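Local coordinates for cytosolic acyl coenzyme A thioester hydrolase (PDB 2V1O), which hydrolyses fatty acyl-CoAs, palmitoyl-CoA above all, to free fatty acids and coenzyme A, and is represented here by the first of its two hotdog domains, at residues A[138-141]-A[142-145]; A[31-34]-A[35-38]; A[23-26]-A[27-30]; A[60-63]-A[64-68]. All coordinates share one frame; numbering follows the deposited sequence.

Interaction 1: residues A[138-141]-A[142-145]. With COA (coenzyme A), chain G.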
# COMPACT_ATOMS: atom_id res chain seq x y z
N LYS A 138 19.04 -34.46 7.85
CA LYS A 138 18.36 -34.79 9.11
C LYS A 138 17.12 -33.93 9.35
O LYS A 138 16.08 -34.43 9.81
CB LYS A 138 19.34 -34.65 10.28
CG LYS A 138 18.86 -35.29 11.57
CD LYS A 138 19.88 -35.09 12.69
CE LYS A 138 19.26 -35.36 14.05
NZ LYS A 138 19.00 -36.80 14.30
N ARG A 139 17.22 -32.63 9.06
CA ARG A 139 16.08 -31.72 9.20
C ARG A 139 14.99 -32.05 8.18
O ARG A 139 13.80 -32.04 8.51
CB ARG A 139 16.51 -30.26 9.09
CG ARG A 139 17.50 -29.82 10.18
CD ARG A 139 17.75 -28.31 10.16
NE ARG A 139 18.38 -27.86 8.92
CZ ARG A 139 19.69 -27.79 8.70
NH1 ARG A 139 20.56 -28.14 9.65
NH2 ARG A 139 20.14 -27.35 7.53
N TYR A 140 15.40 -32.34 6.95
CA TYR A 140 14.51 -32.78 5.88
C TYR A 140 13.72 -34.02 6.29
O TYR A 140 12.49 -34.05 6.19
CB TYR A 140 15.32 -33.09 4.61
CG TYR A 140 14.57 -33.87 3.56
CD1 TYR A 140 13.46 -33.33 2.93
CD2 TYR A 140 14.99 -35.15 3.18
CE1 TYR A 140 12.76 -34.04 1.95
CE2 TYR A 140 14.30 -35.87 2.20
CZ TYR A 140 13.19 -35.30 1.59
OH TYR A 140 12.50 -35.99 0.62
N GLU A 141 14.44 -35.05 6.75
CA GLU A 141 13.82 -36.28 7.24
C GLU A 141 12.85 -36.04 8.40
O GLU A 141 11.79 -36.65 8.45
CB GLU A 141 14.92 -37.27 7.64
CG GLU A 141 15.72 -37.81 6.46
CD GLU A 141 17.03 -38.47 6.87
OE1 GLU A 141 17.48 -38.29 8.02
OE2 GLU A 141 17.62 -39.17 6.02
N ALA A 142 13.21 -35.13 9.31
CA ALA A 142 12.35 -34.79 10.45
C ALA A 142 10.98 -34.26 10.02
O ALA A 142 9.94 -34.77 10.46
CB ALA A 142 13.06 -33.79 11.36
N GLN A 143 10.97 -33.27 9.14
CA GLN A 143 9.72 -32.68 8.66
C GLN A 143 8.94 -33.64 7.75
O GLN A 143 7.71 -33.70 7.82
CB GLN A 143 9.92 -31.28 8.04
CG GLN A 143 10.98 -31.17 6.93
CD GLN A 143 10.43 -31.34 5.52
OE1 GLN A 143 11.11 -31.03 4.54
NE2 GLN A 143 9.21 -31.82 5.41
N LYS A 144 9.65 -34.39 6.92
CA LYS A 144 9.04 -35.41 6.06
C LYS A 144 8.28 -36.44 6.90
O LYS A 144 7.12 -36.77 6.62
CB LYS A 144 10.13 -36.09 5.21
CG LYS A 144 9.64 -36.99 4.09
CD LYS A 144 9.44 -36.21 2.79
CE LYS A 144 9.19 -37.16 1.64
NZ LYS A 144 8.44 -36.51 0.53
N LEU A 145 8.93 -36.92 7.96
CA LEU A 145 8.36 -37.91 8.87
C LEU A 145 7.16 -37.35 9.64
O LEU A 145 6.13 -38.01 9.77
CB LEU A 145 9.44 -38.41 9.83
CG LEU A 145 10.45 -39.48 9.39
CD1 LEU A 145 10.91 -39.37 7.92
CD2 LEU A 145 11.67 -39.50 10.32
N1A COA G . 6.78 -28.93 3.97
C2A COA G . 7.96 -29.31 3.39
N3A COA G . 7.94 -30.04 2.22
C4A COA G . 6.74 -30.37 1.66
C5A COA G . 5.53 -29.99 2.23
C6A COA G . 5.56 -29.25 3.40
N6A COA G . 4.43 -28.88 4.00
N7A COA G . 4.53 -30.46 1.44
C8A COA G . 5.08 -31.12 0.41
N9A COA G . 6.44 -31.07 0.53
C1B COA G . 7.45 -31.52 -0.43
C2B COA G . 7.61 -33.03 -0.42
O2B COA G . 8.41 -33.45 0.66
C3B COA G . 8.21 -33.26 -1.80
O3B COA G . 9.62 -33.09 -1.80
P3B COA G . 10.63 -34.35 -1.85
O7A COA G . 10.50 -35.07 -0.55
O8A COA G . 10.21 -35.25 -2.99
O9A COA G . 12.03 -33.83 -2.04
C4B COA G . 7.61 -32.13 -2.64
O4B COA G . 7.06 -31.19 -1.74
C5B COA G . 6.53 -32.62 -3.60
O5B COA G . 5.61 -33.46 -2.94
P1A COA G . 4.29 -33.92 -3.73
O1A COA G . 4.64 -34.24 -5.15
O2A COA G . 3.67 -35.08 -2.97
O3A COA G . 3.29 -32.65 -3.72
P2A COA G . 2.20 -32.34 -2.58
O4A COA G . 2.68 -32.73 -1.21
O5A COA G . 0.86 -32.93 -2.93
O6A COA G . 2.09 -30.74 -2.71
CBP COA G . 2.76 -28.45 -2.43
CCP COA G . 3.15 -29.92 -2.25
CDP COA G . 3.76 -27.58 -1.67
CEP COA G . 2.87 -28.15 -3.93
CAP COA G . 1.32 -28.25 -1.92
OAP COA G . 1.22 -28.62 -0.55
C9P COA G . 0.82 -26.84 -2.11
O9P COA G . 0.43 -26.42 -3.38
N8P COA G . 0.77 -26.07 -1.03
C7P COA G . 0.49 -24.65 -1.11
C6P COA G . 1.72 -23.85 -1.53
C5P COA G . 1.37 -22.38 -1.56
O5P COA G . 0.63 -21.94 -2.46
N4P COA G . 1.89 -21.62 -0.59
C3P COA G . 1.33 -20.34 -0.18
C2P COA G . -0.09 -20.44 0.41
S1P COA G . -0.64 -18.75 0.75
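Tyr140 and Lys144, one helical turn apart, run side by side in the same direction and deliver their polar ends to one oxygen of coenzyme A. Tyr140 OH donates to O7A of the 3'-phosphate over a very short 2.5 Å, and Lys144 NZ reaches the same O7A at 2.7 Å, so that two donors grip a single phosphate oxygen. The ammonium group makes a further hydrogen bond of 3.1 Å from NZ to the ribose hydroxyl O2B of the ligand and thus spans sugar and phosphate. O7A lies at the edge of the tyrosine ring, in its plane. Both side chains leave the helix with CG anti to the backbone N (chi1 166° in Tyr140, -169° in Lys144), which starts them off alike; a bend at chi2 of the lysine then brings its CE to 3.7 Å from Tyr140 OH. The negative phosphate probably favours the charged form of the lysine.

Gln143 packs beside the ligand, its side chain near C2A of the adenine and against Trp107 of strand 98-112. On another side of the helix, the guanidinium of Arg139 finds its partner in a salt bridge with Glu83. The backbone is satisfied by the regular i to i+4 bonds, among them Lys144 N to Tyr140 O at 3.0 Å. Ser78, Arg147 and, from the second subunit, Asp57 add hydrogen bonds to the same coenzyme A. These contacts form part of the coenzyme A pocket of a hotdog thioesterase at a subunit interface, with helix 130-146 holding the 3'-phosphoadenosine end.

Interaction 2: residues A[31-34]-A[35-38]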
# COMPACT_ATOMS: atom_id res chain seq x y z
N ALA A 31 11.38 -16.38 -0.87
CA ALA A 31 10.81 -16.58 -2.20
C ALA A 31 11.84 -16.26 -3.28
O ALA A 31 11.94 -17.00 -4.26
CB ALA A 31 9.55 -15.74 -2.39
N ILE A 32 12.59 -15.18 -3.10
CA ILE A 32 13.60 -14.78 -4.08
C ILE A 32 14.71 -15.82 -4.21
O ILE A 32 15.05 -16.27 -5.32
CB ILE A 32 14.22 -13.40 -3.75
CG1 ILE A 32 13.21 -12.28 -4.04
CG2 ILE A 32 15.52 -13.18 -4.55
CD1 ILE A 32 13.53 -10.96 -3.32
N ILE A 33 15.27 -16.22 -3.07
CA ILE A 33 16.45 -17.10 -3.08
C ILE A 33 16.09 -18.48 -3.64
O ILE A 33 16.86 -19.08 -4.41
CB ILE A 33 17.14 -17.14 -1.67
CG1 ILE A 33 18.62 -17.57 -1.80
CG2 ILE A 33 16.34 -18.00 -0.66
CD1 ILE A 33 19.46 -17.27 -0.55
N SER A 34 14.91 -18.97 -3.29
CA SER A 34 14.49 -20.31 -3.72
C SER A 34 14.11 -20.34 -5.21
O SER A 34 14.51 -21.26 -5.93
CB SER A 34 13.36 -20.83 -2.82
OG SER A 34 12.24 -19.96 -2.86
N THR A 35 13.37 -19.33 -5.67
CA THR A 35 13.02 -19.23 -7.10
C THR A 35 14.28 -19.13 -7.97
O THR A 35 14.40 -19.86 -8.96
CB THR A 35 12.06 -18.05 -7.37
OG1 THR A 35 10.81 -18.30 -6.71
CG2 THR A 35 11.82 -17.87 -8.87
N ARG A 36 15.22 -18.26 -7.60
CA ARG A 36 16.47 -18.13 -8.35
C ARG A 36 17.18 -19.48 -8.43
O ARG A 36 17.58 -19.94 -9.52
CB ARG A 36 17.40 -17.10 -7.69
CG ARG A 36 18.67 -16.85 -8.50
CD ARG A 36 19.76 -16.19 -7.68
NE ARG A 36 19.44 -14.82 -7.30
CZ ARG A 36 19.10 -14.42 -6.07
NH1 ARG A 36 19.01 -15.30 -5.08
NH2 ARG A 36 18.84 -13.14 -5.84
N HIS A 37 17.30 -20.14 -7.29
CA HIS A 37 17.96 -21.43 -7.27
C HIS A 37 17.27 -22.49 -8.13
O HIS A 37 17.93 -23.25 -8.84
CB HIS A 37 18.11 -21.97 -5.86
CG HIS A 37 18.78 -23.30 -5.84
ND1 HIS A 37 18.08 -24.48 -5.71
CD2 HIS A 37 20.06 -23.64 -6.09
CE1 HIS A 37 18.92 -25.49 -5.81
NE2 HIS A 37 20.13 -25.02 -6.04
N CYS A 38 15.94 -22.54 -8.06
CA CYS A 38 15.19 -23.56 -8.79
C CYS A 38 15.21 -23.39 -10.31
O CYS A 38 14.91 -24.34 -11.06
CB CYS A 38 13.76 -23.67 -8.24
SG CYS A 38 13.74 -24.42 -6.60
O HOH W 1 19.50 -18.40 -4.98
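Arg36 folds back along the helix beside Ile32 and Ile33, four and three residues earlier. Its chain starts extended, the first torsion (chi1 -175°) pointing CG away from the backbone N, and turns at chi3 (-69°), which brings the guanidinium back beside the two isoleucines, with Ile32 O over one of its faces. NH2 comes to 3.6 Å from Ile32 CG2, while NH1 lies 4.0 Å from Ile33 CG1. A water in the guanidinium plane, at its edge, accepts from Arg36 NH1 at 3.1 Å and donates to Ile33 O at 2.8 Å, tying the side chain to the helix backbone. NE makes a salt bridge with Glu91 of the third subunit.

Thr35 has OG1 beside its own backbone N (chi1 -65°), a rotamer that brings the hydroxyl to 3.0 Å from Ala31 O, the oxygen already bonded by Thr35 N at 3.1 Å. Thr35 OG1 is also hydrogen-bonded with Ala48 N of strand 46-57. The hydroxyl of Ser34 takes up the carbonyl of Gly30, one turn back.

The hydroxyls of Ser34 and Thr35 are thus taken up by backbone groups of the helix and, for Thr35, of strand 46-57, whereas the arginine, steadied by apolar contact and a water bridge, presents its charge to a neighbouring subunit.

Interaction 3: residues A[23-26]-A[27-30]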
# COMPACT_ATOMS: atom_id res chain seq x y z
N LEU A 23 7.29 -11.34 9.38
CA LEU A 23 6.99 -12.61 8.71
C LEU A 23 6.91 -12.43 7.20
O LEU A 23 7.45 -13.24 6.43
CB LEU A 23 5.70 -13.23 9.26
CG LEU A 23 5.78 -13.84 10.67
CD1 LEU A 23 4.40 -14.22 11.16
CD2 LEU A 23 6.72 -15.05 10.71
N LYS A 24 6.23 -11.36 6.78
CA LYS A 24 6.14 -11.03 5.37
C LYS A 24 7.54 -10.82 4.74
O LYS A 24 7.82 -11.36 3.65
CB LYS A 24 5.25 -9.81 5.16
CG LYS A 24 5.05 -9.45 3.70
CD LYS A 24 3.79 -8.61 3.52
CE LYS A 24 4.00 -7.47 2.53
NZ LYS A 24 4.24 -7.92 1.13
N MET A 25 8.41 -10.07 5.41
CA MET A 25 9.76 -9.79 4.88
C MET A 25 10.59 -11.07 4.81
O MET A 25 11.35 -11.28 3.87
CB MET A 25 10.50 -8.77 5.76
CG MET A 25 9.92 -7.34 5.77
SD MET A 25 11.08 -6.20 6.57
CE MET A 25 11.61 -7.23 7.94
N ILE A 26 10.44 -11.91 5.83
CA ILE A 26 11.13 -13.20 5.87
C ILE A 26 10.77 -14.02 4.63
O ILE A 26 11.66 -14.55 3.95
CB ILE A 26 10.77 -13.99 7.16
CG1 ILE A 26 11.42 -13.32 8.38
CG2 ILE A 26 11.26 -15.45 7.06
CD1 ILE A 26 10.79 -13.75 9.71
N GLU A 27 9.48 -14.10 4.31
CA GLU A 27 9.00 -14.94 3.20
C GLU A 27 9.43 -14.36 1.85
O GLU A 27 9.77 -15.10 0.94
CB GLU A 27 7.49 -15.16 3.27
CG GLU A 27 7.01 -16.40 2.52
CD GLU A 27 6.79 -16.15 1.04
OE1 GLU A 27 6.03 -15.22 0.69
OE2 GLU A 27 7.36 -16.90 0.21
N GLU A 28 9.44 -13.03 1.76
CA GLU A 28 9.94 -12.34 0.55
C GLU A 28 11.39 -12.73 0.24
O GLU A 28 11.71 -13.06 -0.91
CB GLU A 28 9.78 -10.82 0.69
CG GLU A 28 8.31 -10.37 0.69
CD GLU A 28 8.09 -8.91 1.08
OE1 GLU A 28 8.89 -8.34 1.88
OE2 GLU A 28 7.09 -8.33 0.61
N ALA A 29 12.25 -12.74 1.26
CA ALA A 29 13.63 -13.18 1.10
C ALA A 29 13.69 -14.65 0.69
O ALA A 29 14.43 -14.99 -0.23
CB ALA A 29 14.45 -12.94 2.38
N GLY A 30 12.89 -15.50 1.35
CA GLY A 30 12.82 -16.91 1.00
C GLY A 30 12.38 -17.14 -0.43
O GLY A 30 12.95 -18.00 -1.14
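Lys24 and Glu28 form a salt bridge one turn apart on helix 19-38, with NZ of the lysine 2.9 Å from Glu28 OE2. The ammonium comes from above the carboxylate plane, 39° out of it. Glu28 extends beyond CG, whereas the lysine chain bends at chi3 and chi4 to swing its tip round to the acid. The second carboxylate oxygen, OE1, rests over the backbone, 3.4 Å from Met25 CA and 4.1 Å from Met25 CG. The same turn carries the main-chain bond from Glu28 N to Lys24 O at 3.0 Å.

Further out, Glu27 turns a bent side chain (chi2 -84°) to a different set of partners. Its OE2 is hydrogen-bonded to Tyr108 OH, and its OE1 to the backbone N of Gly20 in the second subunit, so both oxygens of this buried acid are accounted for. Close by, Leu23 meets its own counterpart, Leu23 of the second subunit.

The apolar side chains place this stretch in the hotdog fold, in which the long helix is wrapped by a curved antiparallel sheet. Ile26 packs on Val86 and Val88 of strand 82-91 and on Ala104 and Leu106 of strand 98-112, while Met25 and Ala29 cover Val70 of strand 67-77.

Interaction 4: residues A[60-63]-A[64-68]. With COA (coenzyme A), chain J.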
# COMPACT_ATOMS: atom_id res chain seq x y z
N SER A 60 13.31 -9.94 20.28
CA SER A 60 13.34 -8.55 20.69
C SER A 60 12.46 -7.70 19.77
O SER A 60 12.31 -8.02 18.59
CB SER A 60 14.78 -8.01 20.75
OG SER A 60 15.39 -8.01 19.47
N PRO A 61 11.86 -6.63 20.32
CA PRO A 61 11.00 -5.78 19.52
C PRO A 61 11.79 -4.95 18.51
O PRO A 61 13.02 -4.79 18.65
CB PRO A 61 10.34 -4.88 20.56
CG PRO A 61 11.31 -4.81 21.66
CD PRO A 61 11.93 -6.17 21.72
N MET A 62 11.09 -4.46 17.50
CA MET A 62 11.64 -3.51 16.57
C MET A 62 10.73 -2.29 16.62
O MET A 62 9.54 -2.42 16.93
CB MET A 62 11.66 -4.10 15.16
CG MET A 62 12.58 -3.38 14.18
SD MET A 62 12.66 -4.28 12.62
CE MET A 62 13.12 -5.92 13.16
N CYS A 63 11.28 -1.12 16.31
CA CYS A 63 10.53 0.12 16.44
C CYS A 63 10.44 0.83 15.11
O CYS A 63 11.28 0.63 14.23
CB CYS A 63 11.20 1.04 17.47
SG CYS A 63 11.27 0.33 19.11
N ILE A 64 9.43 1.68 14.97
CA ILE A 64 9.34 2.61 13.86
C ILE A 64 10.67 3.34 13.75
O ILE A 64 11.21 3.82 14.76
CB ILE A 64 8.19 3.65 14.06
CG1 ILE A 64 6.83 2.96 14.03
CG2 ILE A 64 8.25 4.74 13.00
CD1 ILE A 64 5.71 3.80 14.70
N GLY A 65 11.20 3.40 12.53
CA GLY A 65 12.41 4.17 12.26
C GLY A 65 13.67 3.34 12.31
O GLY A 65 14.72 3.79 11.86
N GLU A 66 13.59 2.14 12.88
CA GLU A 66 14.70 1.19 12.83
C GLU A 66 14.72 0.49 11.47
O GLU A 66 13.70 0.45 10.78
CB GLU A 66 14.65 0.20 14.00
CG GLU A 66 14.81 0.91 15.34
CD GLU A 66 14.80 -0.01 16.55
OE1 GLU A 66 14.19 -1.10 16.50
OE2 GLU A 66 15.41 0.39 17.56
N VAL A 67 15.89 -0.01 11.08
CA VAL A 67 16.06 -0.67 9.79
C VAL A 67 16.07 -2.17 10.01
O VAL A 67 16.89 -2.69 10.78
CB VAL A 67 17.38 -0.25 9.08
CG1 VAL A 67 17.59 -1.10 7.82
CG2 VAL A 67 17.38 1.25 8.74
N ALA A 68 15.14 -2.85 9.35
CA ALA A 68 15.09 -4.30 9.32
C ALA A 68 16.06 -4.82 8.26
O ALA A 68 15.96 -4.45 7.09
CB ALA A 68 13.69 -4.76 9.03
N1A COA J . 7.25 -18.39 22.96
C2A COA J . 6.20 -18.56 23.83
N3A COA J . 6.23 -17.95 25.07
C4A COA J . 7.29 -17.18 25.44
C5A COA J . 8.37 -16.99 24.57
C6A COA J . 8.34 -17.60 23.31
N6A COA J . 9.31 -17.36 22.42
N7A COA J . 9.27 -16.19 25.19
C8A COA J . 8.80 -15.88 26.42
N9A COA J . 7.58 -16.49 26.59
C1B COA J . 6.62 -16.25 27.68
C2B COA J . 7.11 -16.84 29.00
O2B COA J . 6.87 -18.23 29.07
C3B COA J . 6.27 -16.03 29.98
O3B COA J . 4.98 -16.57 30.14
P3B COA J . 4.62 -17.46 31.42
O7A COA J . 5.34 -18.78 31.29
O8A COA J . 5.09 -16.75 32.66
O9A COA J . 3.12 -17.67 31.48
C4B COA J . 6.14 -14.67 29.30
O4B COA J . 6.51 -14.87 27.96
C5B COA J . 7.04 -13.62 29.95
O5B COA J . 8.35 -14.14 30.03
P1A COA J . 9.55 -13.22 30.57
O1A COA J . 9.06 -12.37 31.70
O2A COA J . 10.69 -14.13 30.96
O3A COA J . 9.97 -12.31 29.31
P2A COA J . 11.12 -12.67 28.25
O4A COA J . 11.21 -14.16 28.01
O5A COA J . 12.44 -12.09 28.69
O6A COA J . 10.62 -11.91 26.93
CBP COA J . 9.10 -11.33 25.16
CCP COA J . 9.45 -12.34 26.25
CDP COA J . 8.02 -11.94 24.25
CEP COA J . 8.52 -10.10 25.84
CAP COA J . 10.37 -10.98 24.36
OAP COA J . 10.99 -12.12 23.81
C9P COA J . 10.09 -10.00 23.25
O9P COA J . 9.89 -8.65 23.56
N8P COA J . 10.03 -10.47 22.01
C7P COA J . 9.67 -9.62 20.90
C6P COA J . 8.16 -9.50 20.79
C5P COA J . 7.80 -8.68 19.58
O5P COA J . 8.02 -7.45 19.57
N4P COA J . 7.25 -9.36 18.55
C3P COA J . 7.28 -8.87 17.18
C2P COA J . 8.71 -8.75 16.63
S1P COA J . 8.66 -8.03 14.97
O HOH W 2 14.41 -2.47 18.90
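Glu66 reaches back over its turn to Cys63, and two hydrogen bonds join the pair. Cys63 N donates to Glu66 OE1 at 2.9 Å, arriving from above the carboxylate plane, 54° out of it. In return, Glu66 N bonds to Cys63 O at 3.1 Å and closes a type II beta turn, whose third position is filled by Gly65 with a positive phi of 95°. A water adds a bridge, donating to Glu66 OE1 at 2.8 Å and to Pro61 O at 2.7 Å; OE1 thus accepts twice, while OE2 is hydrogen-bonded to Asn92.

The apolar contact is that of Met62 SD with Ala68 CB, at 3.8 Å. A chi1 of -163° sends the methionine chain past the acid on its way there, and the methylene CG makes a separate close approach of 3.6 Å to Glu66 OE1.

Contact with coenzyme A is by van der Waals approach: Pro61 CA lies 3.4 Å from the pantetheine oxygen O5P, so the residues preceding the turn line the ligand pocket.

The turn leads the chain from strand 46-57 into strand 67-77. Met62 packs on Val88 of strand 82-91 and Ile22 of helix 19-38, and Ile64 meets Val13 of the fourth subunit.

Along the chain the order is interaction 3, 2, 4, 1. Interactions 3 and 2 are consecutive stretches of helix 19-38, their centres about 12 Å apart, and follow the central helix of the hotdog domain from the second-subunit interface to the third. Interaction 4, on the loop entering strand 67-77, touches interaction 3 where Met25 CE packs at 3.4 Å on Ala68 CB. Interaction 1 lies on helix 130-146, its centre about 34 Å from that of interaction 4 and across the chain's centre from it. These two contact different coenzyme A molecules, so one chain contributes to two pockets, each shared with another subunit, consistent with a catalytic unit assembled from paired hotdog domains.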